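Local coordinates for OTU domain-containing protein wMelOTU (Wolbachia pipientis wMel, PDB 6W9O) that probably cleaves ubiquitin from modified proteins as a cysteine protease of the OTU deubiquitinase family and a bacterial effector, at residues 77-82 against 131-136. Sequence-based numbering, arbitrary orientation.
Sequences NDCREF and RILCEK
The helix segments 77-82 and 131-136 cross almost perpendicularly, at 92°, with their axes 9.6 Å apart and the CA atoms of Cys79 and Ile132 the nearest pair across the crossing. Ile132 fills the middle of the crossing. Its CG1 sits over the centre of the Phe82 ring in a CH-pi contact, 3.7 Å from the centroid. Its CG2 branch turns to the root of the same side chain, 3.6 Å from Phe82 CB, and also meets Cys79 SG. With CG anti to the backbone N (chi1 -178°), the Phe82 ring turns one face to Ile132. Phe91 meets this ring edge-to-face. One residue further along helix 126-137, Leu133 CD2 lies 3.8 Å from Asp78 CB and also touches Cys79 SG.

Beside the apolar side chains lies a polar group. Lys136 reaches across with its chain extended beyond CG, and its NZ forms a salt bridge with Asp78 OD1 at 2.7 Å. The ammonium comes from above the carboxylate plane, 59° out of it. The other oxygen, Asp78 OD2, is hydrogen-bonded to Tyr137 OH, so both carboxylate oxygens of this buried side chain have partners. Glu81 OE1 is 4.4 Å from Lys136 NZ, and two waters bridge these two atoms. The salt bridge and the two waters thus give Lys136 NZ three polar partners here.

Tyr113 of helix 105-116 touches both Cys79 and Ile132, while Phe54 and Phe58 of helix 53-66 touch Leu133. The contact joins helices 72-84 and 126-137 within the helical part of the OTU cysteine protease fold, an apolar crossing bordered on its polar side by the direct Asp78-Lys136 salt bridge and the waters between Lys136 and Glu81.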
ATOM      1  N   ASN A  77      -9.792   3.428  -7.852  1.00 16.77           N
ATOM      2  CA  ASN A  77     -10.144   4.519  -8.767  1.00 15.48           C
ATOM      3  C   ASN A  77      -9.038   5.579  -8.859  1.00 15.30           C
ATOM      4  O   ASN A  77      -8.837   6.168  -9.930  1.00 18.17           O
ATOM      5  CB  ASN A  77     -11.436   5.172  -8.305  1.00 19.77           C
ATOM      6  CG  ASN A  77     -12.004   6.035  -9.377  1.00 29.34           C
ATOM      7  OD1 ASN A  77     -12.459   5.521 -10.431  1.00 34.04           O
ATOM      8  ND2 ASN A  77     -12.001   7.361  -9.146  1.00 34.07           N
ATOM      9  N   ASP A  78      -8.321   5.818  -7.759  1.00 16.06           N
ATOM     10  CA  ASP A  78      -7.187   6.757  -7.786  1.00 15.86           C
ATOM     11  C   ASP A  78      -6.109   6.249  -8.744  1.00 16.88           C
ATOM     12  O   ASP A  78      -5.455   7.034  -9.448  1.00 18.91           O
ATOM     13  CB  ASP A  78      -6.535   6.842  -6.394  1.00 15.18           C
ATOM     14  CG  ASP A  78      -7.423   7.533  -5.310  1.00 17.51           C
ATOM     15  OD1 ASP A  78      -8.309   8.357  -5.660  1.00 21.69           O
ATOM     16  OD2 ASP A  78      -7.169   7.198  -4.126  1.00 18.18           O
ATOM     17  N   CYS A  79      -5.979   4.926  -8.842  1.00 14.33           N
ATOM     18  CA  CYS A  79      -4.968   4.378  -9.746  1.00 15.66           C
ATOM     19  C   CYS A  79      -5.454   4.453 -11.178  1.00 16.25           C
ATOM     20  O   CYS A  79      -4.683   4.786 -12.089  1.00 15.92           O
ATOM     21  CB  CYS A  79      -4.664   2.924  -9.338  1.00 15.38           C
ATOM     22  SG  CYS A  79      -3.821   2.854  -7.700  1.00 15.56           S
ATOM     23  N   ARG A  80      -6.755   4.195 -11.401  1.00 14.88           N
ATOM     24  CA  ARG A  80      -7.324   4.409 -12.725  1.00 15.36           C
ATOM     25  C   ARG A  80      -7.116   5.845 -13.175  1.00 18.35           C
ATOM     26  O   ARG A  80      -6.748   6.104 -14.324  1.00 20.04           O
ATOM     27  CB  ARG A  80      -8.833   4.107 -12.691  1.00 18.27           C
ATOM     28  CG  ARG A  80      -9.540   4.430 -13.964  1.00 23.79           C
ATOM     29  CD  ARG A  80     -11.015   4.097 -13.819  1.00 24.78           C
ATOM     30  NE  ARG A  80     -11.790   4.638 -14.919  1.00 43.89           N
ATOM     31  CZ  ARG A  80     -12.219   3.898 -15.945  1.00 60.20           C
ATOM     32  NH1 ARG A  80     -11.951   2.584 -15.985  1.00 58.24           N
ATOM     33  NH2 ARG A  80     -12.929   4.461 -16.926  1.00 59.83           N
ATOM     34  N   GLU A  81      -7.419   6.795 -12.290  1.00 17.95           N
ATOM     35  CA  GLU A  81      -7.290   8.196 -12.674  1.00 18.99           C
ATOM     36  C   GLU A  81      -5.835   8.549 -12.971  1.00 19.34           C
ATOM     37  O   GLU A  81      -5.553   9.270 -13.928  1.00 21.78           O
ATOM     38  CB  GLU A  81      -7.820   9.059 -11.517  1.00 21.57           C
ATOM     39  CG  GLU A  81      -9.333   8.962 -11.418  1.00 26.81           C
ATOM     40  CD  GLU A  81      -9.929   9.933 -10.406  1.00 39.55           C
ATOM     41  OE1 GLU A  81      -9.201  10.433  -9.522  1.00 34.69           O
ATOM     42  OE2 GLU A  81     -11.160  10.155 -10.500  1.00 44.14           O
ATOM     43  N   PHE A  82      -4.905   8.057 -12.151  1.00 19.20           N
ATOM     44  CA  PHE A  82      -3.497   8.284 -12.445  1.00 17.52           C
ATOM     45  C   PHE A  82      -3.148   7.839 -13.862  1.00 17.38           C
ATOM     46  O   PHE A  82      -2.468   8.560 -14.613  1.00 18.68           O
ATOM     47  CB  PHE A  82      -2.658   7.550 -11.391  1.00 16.55           C
ATOM     48  CG  PHE A  82      -1.182   7.740 -11.562  1.00 15.71           C
ATOM     49  CD1 PHE A  82      -0.503   8.679 -10.804  1.00 17.22           C
ATOM     50  CD2 PHE A  82      -0.467   6.931 -12.467  1.00 18.02           C
ATOM     51  CE1 PHE A  82       0.890   8.863 -10.946  1.00 19.00           C
ATOM     52  CE2 PHE A  82       0.906   7.070 -12.590  1.00 17.08           C
ATOM     53  CZ  PHE A  82       1.605   8.047 -11.850  1.00 17.77           C
ATOM     54  N   ARG A 131       3.090   3.206  -5.251  1.00 13.05           N
ATOM     55  CA  ARG A 131       3.742   4.457  -5.623  1.00 13.35           C
ATOM     56  C   ARG A 131       2.711   5.522  -6.013  1.00 12.94           C
ATOM     57  O   ARG A 131       2.828   6.703  -5.611  1.00 14.14           O
ATOM     58  CB  ARG A 131       4.732   4.186  -6.758  1.00 15.43           C
ATOM     59  CG  ARG A 131       5.433   5.452  -7.209  1.00 16.84           C
ATOM     60  CD  ARG A 131       6.649   5.080  -8.132  1.00 18.93           C
ATOM     61  NE  ARG A 131       7.296   6.301  -8.588  1.00 20.96           N
ATOM     62  CZ  ARG A 131       8.376   6.306  -9.375  1.00 21.63           C
ATOM     63  NH1 ARG A 131       8.907   5.159  -9.755  1.00 25.94           N
ATOM     64  NH2 ARG A 131       8.901   7.452  -9.755  1.00 30.49           N
ATOM     65  N   ILE A 132       1.667   5.118  -6.744  1.00 12.24           N
ATOM     66  CA  ILE A 132       0.603   6.056  -7.121  1.00 15.00           C
ATOM     67  C   ILE A 132      -0.097   6.588  -5.873  1.00 13.21           C
ATOM     68  O   ILE A 132      -0.360   7.795  -5.759  1.00 14.73           O
ATOM     69  CB  ILE A 132      -0.423   5.368  -8.049  1.00 13.81           C
ATOM     70  CG1 ILE A 132       0.207   5.034  -9.402  1.00 13.94           C
ATOM     71  CG2 ILE A 132      -1.707   6.278  -8.158  1.00 15.53           C
ATOM     72  CD1 ILE A 132      -0.656   4.024 -10.234  1.00 15.61           C
ATOM     73  N   LEU A 133      -0.414   5.704  -4.915  1.00 14.01           N
ATOM     74  CA  LEU A 133      -1.166   6.166  -3.749  1.00 14.18           C
ATOM     75  C   LEU A 133      -0.285   6.983  -2.811  1.00 14.23           C
ATOM     76  O   LEU A 133      -0.785   7.885  -2.110  1.00 15.06           O
ATOM     77  CB  LEU A 133      -1.763   4.964  -3.022  1.00 15.63           C
ATOM     78  CG  LEU A 133      -2.722   4.138  -3.891  1.00 13.91           C
ATOM     79  CD1 LEU A 133      -3.148   2.885  -3.131  1.00 14.15           C
ATOM     80  CD2 LEU A 133      -3.930   5.036  -4.294  1.00 15.69           C
ATOM     81  N   CYS A 134       1.019   6.696  -2.743  1.00 14.36           N
ATOM     82  CA  CYS A 134       1.917   7.502  -1.927  1.00 15.12           C
ATOM     83  C   CYS A 134       1.935   8.924  -2.465  1.00 16.94           C
ATOM     84  O   CYS A 134       1.915   9.916  -1.699  1.00 17.42           O
ATOM     85  CB  CYS A 134       3.334   6.905  -2.023  1.00 14.65           C
ATOM     86  SG  CYS A 134       3.513   5.510  -0.903  1.00 16.66           S
ATOM     87  N   GLU A 135       1.960   9.063  -3.788  1.00 14.78           N
ATOM     88  CA  GLU A 135       1.934  10.388  -4.415  1.00 16.52           C
ATOM     89  C   GLU A 135       0.625  11.126  -4.108  1.00 16.76           C
ATOM     90  O   GLU A 135       0.643  12.327  -3.764  1.00 20.70           O
ATOM     91  CB  GLU A 135       2.140  10.224  -5.931  1.00 22.76           C
ATOM     92  CG  GLU A 135       1.616  11.394  -6.775  1.00 32.22           C
ATOM     93  CD  GLU A 135       2.570  12.507  -6.840  1.00 47.21           C
ATOM     94  OE1 GLU A 135       2.138  13.655  -7.139  1.00 50.25           O
ATOM     95  OE2 GLU A 135       3.759  12.233  -6.591  1.00 49.27           O
ATOM     96  N   LYS A 136      -0.512  10.450  -4.196  1.00 16.58           N
ATOM     97  CA  LYS A 136      -1.788  11.132  -3.960  1.00 17.92           C
ATOM     98  C   LYS A 136      -1.947  11.531  -2.490  1.00 16.98           C
ATOM     99  O   LYS A 136      -2.345  12.669  -2.200  1.00 19.17           O
ATOM    100  CB  LYS A 136      -2.973  10.260  -4.372  1.00 19.79           C
ATOM    101  CG  LYS A 136      -4.293  11.007  -4.009  1.00 23.62           C
ATOM    102  CD  LYS A 136      -5.456  10.519  -4.847  1.00 24.23           C
ATOM    103  CE  LYS A 136      -6.673  11.414  -4.555  1.00 26.99           C
ATOM    104  NZ  LYS A 136      -7.821  11.014  -5.399  1.00 29.44           N
TER
HETATM  105  O   HOH W   1      -6.870  10.933  -8.144  1.00 31.37           O
HETATM  106  O   HOH W   2      -9.989  11.981  -7.258  1.00 84.27           O